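Long-range contacts in arylalkylamine N-Acetyltransferase like 5b (PDB 4FD4), which probably transfers acyl groups from acyl-CoA donors to arylalkylamines such as serotonin and dopamine, as a member of the GNAT family of N-acetyltransferases: residues A[7-12]-A[141-146]; A[43-48]-A[98-103]; A[130-135]-A[145-150]. One frame throughout, in Å; residues are numbered along the deposited sequence.

Contact 1: A[7-12]-A[141-146]; sequences IVLRVA and HSLGQR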
loop_
_atom_site.group_PDB
_atom_site.type_symbol
_atom_site.label_atom_id
_atom_site.label_comp_id
_atom_site.label_asym_id
_atom_site.label_seq_id
_atom_site.Cartn_x
_atom_site.Cartn_y
_atom_site.Cartn_z
ATOM N N ILE A 7 13.500 -11.212 -15.318
ATOM C CA ILE A 7 13.176 -10.350 -14.183
ATOM C C ILE A 7 13.238 -11.122 -12.863
ATOM O O ILE A 7 12.665 -12.206 -12.755
ATOM C CB ILE A 7 11.790 -9.696 -14.366
ATOM C CG1 ILE A 7 11.829 -8.698 -15.526
ATOM C CG2 ILE A 7 11.339 -8.996 -13.087
ATOM C CD1 ILE A 7 12.955 -7.681 -15.426
ATOM N N VAL A 8 13.947 -10.574 -11.874
ATOM C CA VAL A 8 14.122 -11.243 -10.580
ATOM C C VAL A 8 13.193 -10.649 -9.521
ATOM O O VAL A 8 13.141 -9.437 -9.367
ATOM C CB VAL A 8 15.553 -11.067 -10.063
ATOM C CG1 VAL A 8 15.702 -11.682 -8.665
ATOM C CG2 VAL A 8 16.566 -11.666 -11.035
ATOM N N LEU A 9 12.472 -11.487 -8.783
ATOM C CA LEU A 9 11.725 -10.984 -7.630
ATOM C C LEU A 9 12.457 -11.385 -6.363
ATOM O O LEU A 9 12.865 -12.540 -6.230
ATOM C CB LEU A 9 10.319 -11.576 -7.580
ATOM C CG LEU A 9 9.235 -11.116 -8.556
ATOM C CD1 LEU A 9 8.343 -10.084 -7.922
ATOM C CD2 LEU A 9 9.801 -10.630 -9.887
ATOM N N ARG A 10 12.613 -10.451 -5.426
ATOM C CA ARG A 10 13.240 -10.796 -4.153
ATOM C C ARG A 10 12.970 -9.740 -3.097
ATOM O O ARG A 10 12.477 -8.666 -3.401
ATOM C CB ARG A 10 14.745 -10.944 -4.328
ATOM C CG ARG A 10 15.397 -9.655 -4.841
ATOM C CD ARG A 10 16.856 -9.856 -5.104
ATOM N NE ARG A 10 17.492 -8.651 -5.644
ATOM C CZ ARG A 10 17.869 -7.607 -4.914
ATOM N NH1 ARG A 10 17.667 -7.584 -3.594
ATOM N NH2 ARG A 10 18.438 -6.571 -5.515
ATOM N N VAL A 11 13.317 -10.041 -1.854
ATOM C CA VAL A 11 13.165 -9.076 -0.775
ATOM C C VAL A 11 14.309 -8.050 -0.845
ATOM O O VAL A 11 15.459 -8.405 -1.135
ATOM C CB VAL A 11 13.094 -9.814 0.597
ATOM C CG1 VAL A 11 13.319 -8.858 1.756
ATOM C CG2 VAL A 11 11.733 -10.533 0.745
ATOM N N ALA A 12 13.989 -6.776 -0.626
ATOM C CA ALA A 12 15.012 -5.726 -0.636
ATOM C C ALA A 12 15.866 -5.804 0.633
ATOM O O ALA A 12 15.339 -6.047 1.715
ATOM C CB ALA A 12 14.365 -4.359 -0.756
ATOM N N HIS A 141 4.738 -9.226 -18.632
ATOM C CA HIS A 141 5.575 -10.098 -17.804
ATOM C C HIS A 141 4.946 -10.506 -16.480
ATOM O O HIS A 141 5.652 -10.968 -15.584
ATOM C CB HIS A 141 6.931 -9.441 -17.524
ATOM C CG HIS A 141 7.791 -9.299 -18.738
ATOM N ND1 HIS A 141 8.538 -8.168 -18.989
ATOM C CD2 HIS A 141 8.021 -10.145 -19.770
ATOM C CE1 HIS A 141 9.196 -8.325 -20.127
ATOM N NE2 HIS A 141 8.895 -9.514 -20.622
ATOM N N SER A 142 3.641 -10.314 -16.347
ATOM C CA SER A 142 2.924 -10.705 -15.132
ATOM C C SER A 142 3.523 -10.073 -13.876
ATOM O O SER A 142 3.499 -10.686 -12.813
ATOM C CB SER A 142 2.913 -12.233 -14.971
ATOM O OG SER A 142 2.776 -12.892 -16.215
ATOM N N LEU A 143 4.046 -8.853 -13.988
ATOM C CA LEU A 143 4.799 -8.256 -12.876
ATOM C C LEU A 143 3.950 -7.980 -11.644
ATOM O O LEU A 143 4.349 -8.306 -10.528
ATOM C CB LEU A 143 5.517 -6.971 -13.308
ATOM C CG LEU A 143 6.962 -7.121 -13.780
ATOM C CD1 LEU A 143 7.663 -5.766 -13.706
ATOM C CD2 LEU A 143 7.704 -8.158 -12.935
ATOM N N GLY A 144 2.793 -7.356 -11.842
ATOM C CA GLY A 144 1.897 -7.071 -10.737
ATOM C C GLY A 144 1.496 -8.356 -10.053
ATOM O O GLY A 144 1.545 -8.471 -8.814
ATOM N N GLN A 145 1.109 -9.343 -10.859
ATOM C CA GLN A 145 0.650 -10.605 -10.290
ATOM C C GLN A 145 1.793 -11.311 -9.575
ATOM O O GLN A 145 1.585 -11.910 -8.524
ATOM C CB GLN A 145 0.020 -11.517 -11.353
ATOM C CG GLN A 145 -0.447 -12.870 -10.799
ATOM C CD GLN A 145 -1.035 -13.795 -11.865
ATOM O OE1 GLN A 145 -1.214 -13.400 -13.021
ATOM N NE2 GLN A 145 -1.343 -15.033 -11.471
ATOM N N ARG A 146 3.003 -11.234 -10.128
ATOM C CA ARG A 146 4.158 -11.879 -9.487
ATOM C C ARG A 146 4.563 -11.205 -8.179
ATOM O O ARG A 146 4.956 -11.886 -7.223
ATOM C CB ARG A 146 5.341 -11.974 -10.448
ATOM C CG ARG A 146 5.155 -13.036 -11.529
ATOM C CD ARG A 146 6.173 -12.854 -12.632
ATOM N NE ARG A 146 7.526 -13.193 -12.212
ATOM C CZ ARG A 146 8.613 -12.942 -12.937
ATOM N NH1 ARG A 146 8.497 -12.353 -14.125
ATOM N NH2 ARG A 146 9.809 -13.280 -12.479
#
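Two torsions carry Arg146 to the strand: CG stands anti to the carbonyl carbon, and the chain then bends at chi3 (70°), which turns the guanidinium toward Ile7 and Leu9. There Arg146 NH2 donates to Ile7 O at 3.1 Å. The bond is far from ideal, with an N-H...O angle of 139° and the donor above the carbonyl plane, 39° out of it. In the same group, Arg146 NH1 makes a weak, long bond of 3.5 Å to His141 O, which sits at the guanidinium edge and in its plane. Leu9 meets the group over one face, its CD2 3.7 Å from Arg146 NH2. Beside this polar grip lies an apolar one: Ile7 CG2 touches Leu143 CD2 at 3.7 Å, the two side chains crossing at about a right angle. Strand 7-11 is an outermost strand of the sheet, and this contact ties its beginning to the first turn of helix 143-158, the region that in GNAT relatives receives the CoA pyrophosphate. Bonded to Ile7 O and weakly to His141 O, the guanidinium joins a strand carbonyl, through a bent bond, to the turn before the helix while its face packs on Leu9 CD2.

Contact 2: A[43-48]-A[98-103]; sequences SHTLDD and TKKWGD
Asp47 and Thr98 meet with their side chains crossing obliquely at a helix N-cap, where the start of helix 46-53 is fastened to the start of helix 99-115. Thr98 is the N-cap of the latter, its OG1 accepting from Trp101 N at 3.2 Å. With Thr98 OG1 lodged between its own backbone N and carbonyl carbon, this hydroxyl serves the helix amide and donates to Asp47 OD2 at 3.0 Å, on the syn lone pair. The other carboxylate oxygen, Asp47 OD1, takes Thr98 N at 3.0 Å in a nearly straight bond (168°). Thr45 OG1 adds a short bond of 2.6 Å to Asp47 OD2, nearly along the C-O axis, and Thr96 OG1 donates to OD1. Four donors thus hold the carboxylate, and its negative charge beside a helix N terminus is probably favourable. The side chains of Asp47 and Trp101 run past one another, pointing opposite ways, carboxylate and indole planes 55° apart. The indole is covered on one face by the backbone of the other helix: Asp48 CA lies 3.8 Å from the centroid of the Trp101 six-membered ring and 15° off its normal, a CH-pi contact, while Asp47 O stands above the same face toward the rim. The Asp48 side chain crosses the indole at about a right angle, its carboxylate over the CE3-CZ3 rim with Asp48 OD2 3.5 Å from Trp101 CZ3; the same OD2 is hydrogen-bonded to Tyr29 OH. Lys100, extended beyond CG, brings NZ to Ser43 O at 2.7 Å, and Gly41 O and Thr35 O, the latter in helix 33-37, also accept from it. Buried Trp101 NE1 has no hydrogen-bonding partner in the model; its nearest atom across the contact is Asp47 O, 3.8 Å away.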
loop_
_atom_site.group_PDB
_atom_site.type_symbol
_atom_site.label_atom_id
_atom_site.label_comp_id
_atom_site.label_asym_id
_atom_site.label_seq_id
_atom_site.Cartn_x
_atom_site.Cartn_y
_atom_site.Cartn_z
ATOM N N SER A 43 2.324 16.450 -4.397
ATOM C CA SER A 43 3.627 15.868 -4.068
ATOM C C SER A 43 3.590 15.115 -2.741
ATOM O O SER A 43 2.860 15.500 -1.817
ATOM C CB SER A 43 4.718 16.937 -4.006
ATOM O OG SER A 43 5.979 16.338 -3.735
ATOM N N HIS A 44 4.379 14.046 -2.647
ATOM C CA HIS A 44 4.524 13.340 -1.374
ATOM C C HIS A 44 5.493 14.074 -0.439
ATOM O O HIS A 44 6.280 14.927 -0.861
ATOM C CB HIS A 44 4.931 11.870 -1.577
ATOM C CG HIS A 44 6.398 11.663 -1.809
ATOM N ND1 HIS A 44 6.968 11.697 -3.072
ATOM C CD2 HIS A 44 7.405 11.388 -0.956
ATOM C CE1 HIS A 44 8.259 11.467 -2.973
ATOM N NE2 HIS A 44 8.558 11.276 -1.696
ATOM N N THR A 45 5.412 13.755 0.845
ATOM C CA THR A 45 6.236 14.414 1.841
ATOM C C THR A 45 7.278 13.448 2.374
ATOM O O THR A 45 7.204 12.236 2.118
ATOM C CB THR A 45 5.392 14.889 3.028
ATOM O OG1 THR A 45 4.738 13.758 3.621
ATOM C CG2 THR A 45 4.341 15.893 2.581
ATOM N N LEU A 46 8.233 13.979 3.131
ATOM C CA LEU A 46 9.276 13.163 3.749
ATOM C C LEU A 46 8.723 12.182 4.793
ATOM O O LEU A 46 9.236 11.072 4.931
ATOM C CB LEU A 46 10.363 14.040 4.372
ATOM C CG LEU A 46 11.631 13.304 4.831
ATOM C CD1 LEU A 46 12.299 12.571 3.671
ATOM C CD2 LEU A 46 12.636 14.244 5.510
ATOM N N ASP A 47 7.688 12.563 5.537
ATOM C CA ASP A 47 7.171 11.634 6.547
ATOM C C ASP A 47 6.455 10.409 5.942
ATOM O O ASP A 47 6.507 9.300 6.508
ATOM C CB ASP A 47 6.408 12.309 7.724
ATOM C CG ASP A 47 5.471 13.437 7.305
ATOM O OD1 ASP A 47 4.757 13.953 8.211
ATOM O OD2 ASP A 47 5.435 13.825 6.119
ATOM N N ASP A 48 5.858 10.625 4.767
ATOM C CA ASP A 48 5.236 9.596 3.941
ATOM C C ASP A 48 6.325 8.595 3.531
ATOM O O ASP A 48 6.242 7.373 3.762
ATOM C CB ASP A 48 4.662 10.304 2.702
ATOM C CG ASP A 48 3.644 9.475 1.943
ATOM O OD1 ASP A 48 2.705 10.072 1.370
ATOM O OD2 ASP A 48 3.779 8.235 1.906
ATOM N N THR A 98 4.153 16.846 8.691
ATOM C CA THR A 98 3.318 17.565 7.740
ATOM C C THR A 98 1.837 17.299 7.930
ATOM O O THR A 98 1.439 16.224 8.386
ATOM C CB THR A 98 3.706 17.269 6.263
ATOM O OG1 THR A 98 3.275 15.955 5.901
ATOM C CG2 THR A 98 5.218 17.381 6.059
ATOM N N LYS A 99 1.011 18.270 7.556
ATOM C CA LYS A 99 -0.423 18.068 7.651
ATOM C C LYS A 99 -0.878 17.033 6.631
ATOM O O LYS A 99 -1.776 16.251 6.912
ATOM C CB LYS A 99 -1.204 19.379 7.475
ATOM C CG LYS A 99 -2.724 19.158 7.433
ATOM C CD LYS A 99 -3.498 20.334 8.006
ATOM C CE LYS A 99 -4.996 20.181 7.779
ATOM N NZ LYS A 99 -5.521 18.864 8.229
ATOM N N LYS A 100 -0.259 17.023 5.451
ATOM C CA LYS A 100 -0.683 16.087 4.411
ATOM C C LYS A 100 -0.558 14.643 4.878
ATOM O O LYS A 100 -1.475 13.830 4.680
ATOM C CB LYS A 100 0.115 16.273 3.120
ATOM C CG LYS A 100 -0.265 15.256 2.042
ATOM C CD LYS A 100 0.353 15.580 0.687
ATOM C CE LYS A 100 -0.002 14.523 -0.339
ATOM N NZ LYS A 100 0.247 14.973 -1.750
ATOM N N TRP A 101 0.580 14.319 5.475
ATOM C CA TRP A 101 0.806 12.942 5.922
ATOM C C TRP A 101 -0.126 12.599 7.076
ATOM O O TRP A 101 -0.601 11.474 7.151
ATOM C CB TRP A 101 2.266 12.659 6.287
ATOM C CG TRP A 101 2.488 11.234 6.784
ATOM C CD1 TRP A 101 3.002 10.853 7.995
ATOM C CD2 TRP A 101 2.167 10.022 6.089
ATOM N NE1 TRP A 101 3.042 9.481 8.083
ATOM C CE2 TRP A 101 2.522 8.945 6.927
ATOM C CE3 TRP A 101 1.620 9.739 4.830
ATOM C CZ2 TRP A 101 2.354 7.613 6.555
ATOM C CZ3 TRP A 101 1.439 8.410 4.462
ATOM C CH2 TRP A 101 1.809 7.367 5.323
ATOM N N GLY A 102 -0.384 13.556 7.967
ATOM C CA GLY A 102 -1.371 13.344 9.027
ATOM C C GLY A 102 -2.761 13.023 8.492
ATOM O O GLY A 102 -3.432 12.090 8.962
ATOM N N ASP A 103 -3.190 13.788 7.489
ATOM C CA ASP A 103 -4.482 13.559 6.850
ATOM C C ASP A 103 -4.549 12.193 6.174
ATOM O O ASP A 103 -5.564 11.470 6.271
ATOM C CB ASP A 103 -4.789 14.654 5.813
ATOM C CG ASP A 103 -4.998 16.029 6.438
ATOM O OD1 ASP A 103 -4.887 17.028 5.686
ATOM O OD2 ASP A 103 -5.264 16.112 7.665
#

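Contact 3: A[130-135]-A[145-150]; sequences HILAVD and QRLLQF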
loop_
_atom_site.group_PDB
_atom_site.type_symbol
_atom_site.label_atom_id
_atom_site.label_comp_id
_atom_site.label_asym_id
_atom_site.label_seq_id
_atom_site.Cartn_x
_atom_site.Cartn_y
_atom_site.Cartn_z
ATOM N N HIS A 130 0.658 -2.427 1.655
ATOM C CA HIS A 130 0.491 -0.970 1.620
ATOM C C HIS A 130 0.727 -0.432 0.208
ATOM O O HIS A 130 0.046 0.495 -0.233
ATOM C CB HIS A 130 1.501 -0.276 2.541
ATOM C CG HIS A 130 1.345 -0.613 4.000
ATOM N ND1 HIS A 130 0.273 -0.196 4.747
ATOM C CD2 HIS A 130 2.163 -1.295 4.841
ATOM C CE1 HIS A 130 0.420 -0.617 6.000
ATOM N NE2 HIS A 130 1.550 -1.289 6.078
ATOM N N ILE A 131 1.727 -0.991 -0.476
ATOM C CA ILE A 131 2.124 -0.498 -1.803
ATOM C C ILE A 131 2.301 -1.654 -2.802
ATOM O O ILE A 131 2.878 -2.687 -2.473
ATOM C CB ILE A 131 3.456 0.295 -1.728
ATOM C CG1 ILE A 131 3.284 1.581 -0.911
ATOM C CG2 ILE A 131 3.996 0.614 -3.126
ATOM C CD1 ILE A 131 4.590 2.318 -0.627
ATOM N N LEU A 132 1.794 -1.484 -4.018
ATOM C CA LEU A 132 2.067 -2.420 -5.112
ATOM C C LEU A 132 2.212 -1.559 -6.361
ATOM O O LEU A 132 1.239 -0.949 -6.802
ATOM C CB LEU A 132 0.901 -3.394 -5.286
ATOM C CG LEU A 132 0.912 -4.408 -6.443
ATOM C CD1 LEU A 132 2.090 -5.347 -6.330
ATOM C CD2 LEU A 132 -0.389 -5.203 -6.482
ATOM N N ALA A 133 3.424 -1.475 -6.901
ATOM C CA ALA A 133 3.686 -0.587 -8.036
ATOM C C ALA A 133 4.597 -1.234 -9.077
ATOM O O ALA A 133 5.638 -1.810 -8.751
ATOM C CB ALA A 133 4.264 0.737 -7.558
ATOM N N VAL A 134 4.191 -1.127 -10.333
ATOM C CA VAL A 134 4.917 -1.738 -11.432
ATOM C C VAL A 134 5.201 -0.657 -12.460
ATOM O O VAL A 134 4.323 0.147 -12.781
ATOM C CB VAL A 134 4.078 -2.862 -12.071
ATOM C CG1 VAL A 134 4.729 -3.378 -13.348
ATOM C CG2 VAL A 134 3.880 -4.006 -11.077
ATOM N N ASP A 135 6.427 -0.619 -12.958
ATOM C CA ASP A 135 6.759 0.281 -14.063
ATOM C C ASP A 135 5.873 -0.075 -15.267
ATOM O O ASP A 135 5.931 -1.196 -15.762
ATOM C CB ASP A 135 8.230 0.113 -14.416
ATOM C CG ASP A 135 8.701 1.100 -15.462
ATOM O OD1 ASP A 135 9.860 1.546 -15.341
ATOM O OD2 ASP A 135 7.932 1.405 -16.412
ATOM N N GLN A 145 1.109 -9.343 -10.859
ATOM C CA GLN A 145 0.650 -10.605 -10.290
ATOM C C GLN A 145 1.793 -11.311 -9.575
ATOM O O GLN A 145 1.585 -11.910 -8.524
ATOM C CB GLN A 145 0.020 -11.517 -11.353
ATOM C CG GLN A 145 -0.447 -12.870 -10.799
ATOM C CD GLN A 145 -1.035 -13.795 -11.865
ATOM O OE1 GLN A 145 -1.214 -13.400 -13.021
ATOM N NE2 GLN A 145 -1.343 -15.033 -11.471
ATOM N N ARG A 146 3.003 -11.234 -10.128
ATOM C CA ARG A 146 4.158 -11.879 -9.487
ATOM C C ARG A 146 4.563 -11.205 -8.179
ATOM O O ARG A 146 4.956 -11.886 -7.223
ATOM C CB ARG A 146 5.341 -11.974 -10.448
ATOM C CG ARG A 146 5.155 -13.036 -11.529
ATOM C CD ARG A 146 6.173 -12.854 -12.632
ATOM N NE ARG A 146 7.526 -13.193 -12.212
ATOM C CZ ARG A 146 8.613 -12.942 -12.937
ATOM N NH1 ARG A 146 8.497 -12.353 -14.125
ATOM N NH2 ARG A 146 9.809 -13.280 -12.479
ATOM N N LEU A 147 4.457 -9.878 -8.127
ATOM C CA LEU A 147 4.707 -9.145 -6.872
ATOM C C LEU A 147 3.700 -9.520 -5.796
ATOM O O LEU A 147 4.081 -9.846 -4.664
ATOM C CB LEU A 147 4.665 -7.635 -7.095
ATOM C CG LEU A 147 5.920 -7.001 -7.673
ATOM C CD1 LEU A 147 5.653 -5.537 -8.040
ATOM C CD2 LEU A 147 7.068 -7.120 -6.661
ATOM N N LEU A 148 2.413 -9.472 -6.139
ATOM C CA LEU A 148 1.373 -9.792 -5.165
ATOM C C LEU A 148 1.478 -11.245 -4.734
ATOM O O LEU A 148 1.320 -11.571 -3.562
ATOM C CB LEU A 148 -0.019 -9.527 -5.755
ATOM C CG LEU A 148 -1.180 -9.020 -4.887
ATOM C CD1 LEU A 148 -2.499 -9.672 -5.302
ATOM C CD2 LEU A 148 -0.954 -9.155 -3.383
ATOM N N GLN A 149 1.727 -12.133 -5.684
ATOM C CA GLN A 149 1.853 -13.548 -5.344
ATOM C C GLN A 149 3.057 -13.755 -4.445
ATOM O O GLN A 149 3.027 -14.584 -3.543
ATOM C CB GLN A 149 2.015 -14.422 -6.583
ATOM C CG GLN A 149 2.113 -15.904 -6.217
ATOM C CD GLN A 149 0.781 -16.423 -5.718
ATOM O OE1 GLN A 149 -0.219 -16.331 -6.423
ATOM N NE2 GLN A 149 0.749 -16.921 -4.485
ATOM N N PHE A 150 4.130 -13.022 -4.715
ATOM C CA PHE A 150 5.328 -13.148 -3.900
ATOM C C PHE A 150 4.967 -12.724 -2.473
ATOM O O PHE A 150 5.330 -13.406 -1.512
ATOM C CB PHE A 150 6.496 -12.338 -4.499
ATOM C CG PHE A 150 7.834 -12.568 -3.814
ATOM C CD1 PHE A 150 8.899 -13.148 -4.503
ATOM C CD2 PHE A 150 8.031 -12.190 -2.482
ATOM C CE1 PHE A 150 10.143 -13.365 -3.878
ATOM C CE2 PHE A 150 9.274 -12.396 -1.850
ATOM C CZ PHE A 150 10.326 -12.976 -2.548
#
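Within the beta-alpha-beta unit of strand 126-134, helix 143-158 and strand 162-167, the first strand packs on the helix through Leu132, Val134, Leu147 and Leu148. Over the short segments the strand and helix axes come within 9.0 Å and run nearly antiparallel, at 151°, as expected where a chain leaves a strand and returns through a helix. Leu132 has CG anti to its amide nitrogen (chi1 176°), which extends the isobutyl group from the sheet toward the helix. Its CD1 presses on Leu147 CB at 3.5 Å, the two side chains meeting obliquely, and its other methyl, Leu132 CD2, lies 4.2 Å from Leu148 CG. Leu147 in turn reaches down the strand: its CD1 is 3.8 Å from Val134 CG2 as the two side chains pass in opposite directions, and the same Leu147 CD1 rests 3.8 Å from Ala133 O. No hydrogen bond crosses between the two segments; the contact is apolar packing. Leu147 also touches Leu9 and Val62, which extends the packing to strands 7-11 and 61-66, farther across the sheet. Just before Leu132, His130 and Ile131 both face Ile77 in a classic beta bulge, and Leu132 N donates to a bound glycerol, probably from the crystallisation liquor. A bulged strand followed by this crossover helix is characteristic of the GNAT fold, in which the corresponding strand lines the acyl-CoA site.

Overall arrangement
From the N terminus, contact 1 closes the longest loop, joining edge strand 7-11 to the start of helix 143-158 with 128 residues between. Contact 2 falls within that loop: it brings the starts of helices 46-53 and 99-115 together, and is complete before contact 3 opens at strand 126-134. Contact 3 closes a short loop of nine residues, ending on the same helix as contact 1; the two share Gln145 and Arg146, and their centres are about 7 Å apart. Helix 143-158 thus packs on strand 7-11 in contact 1 and on strand 126-134 in contact 3, both of one sheet. Contact 2 lies on the opposite side of the chain's centre from contacts 1 and 3.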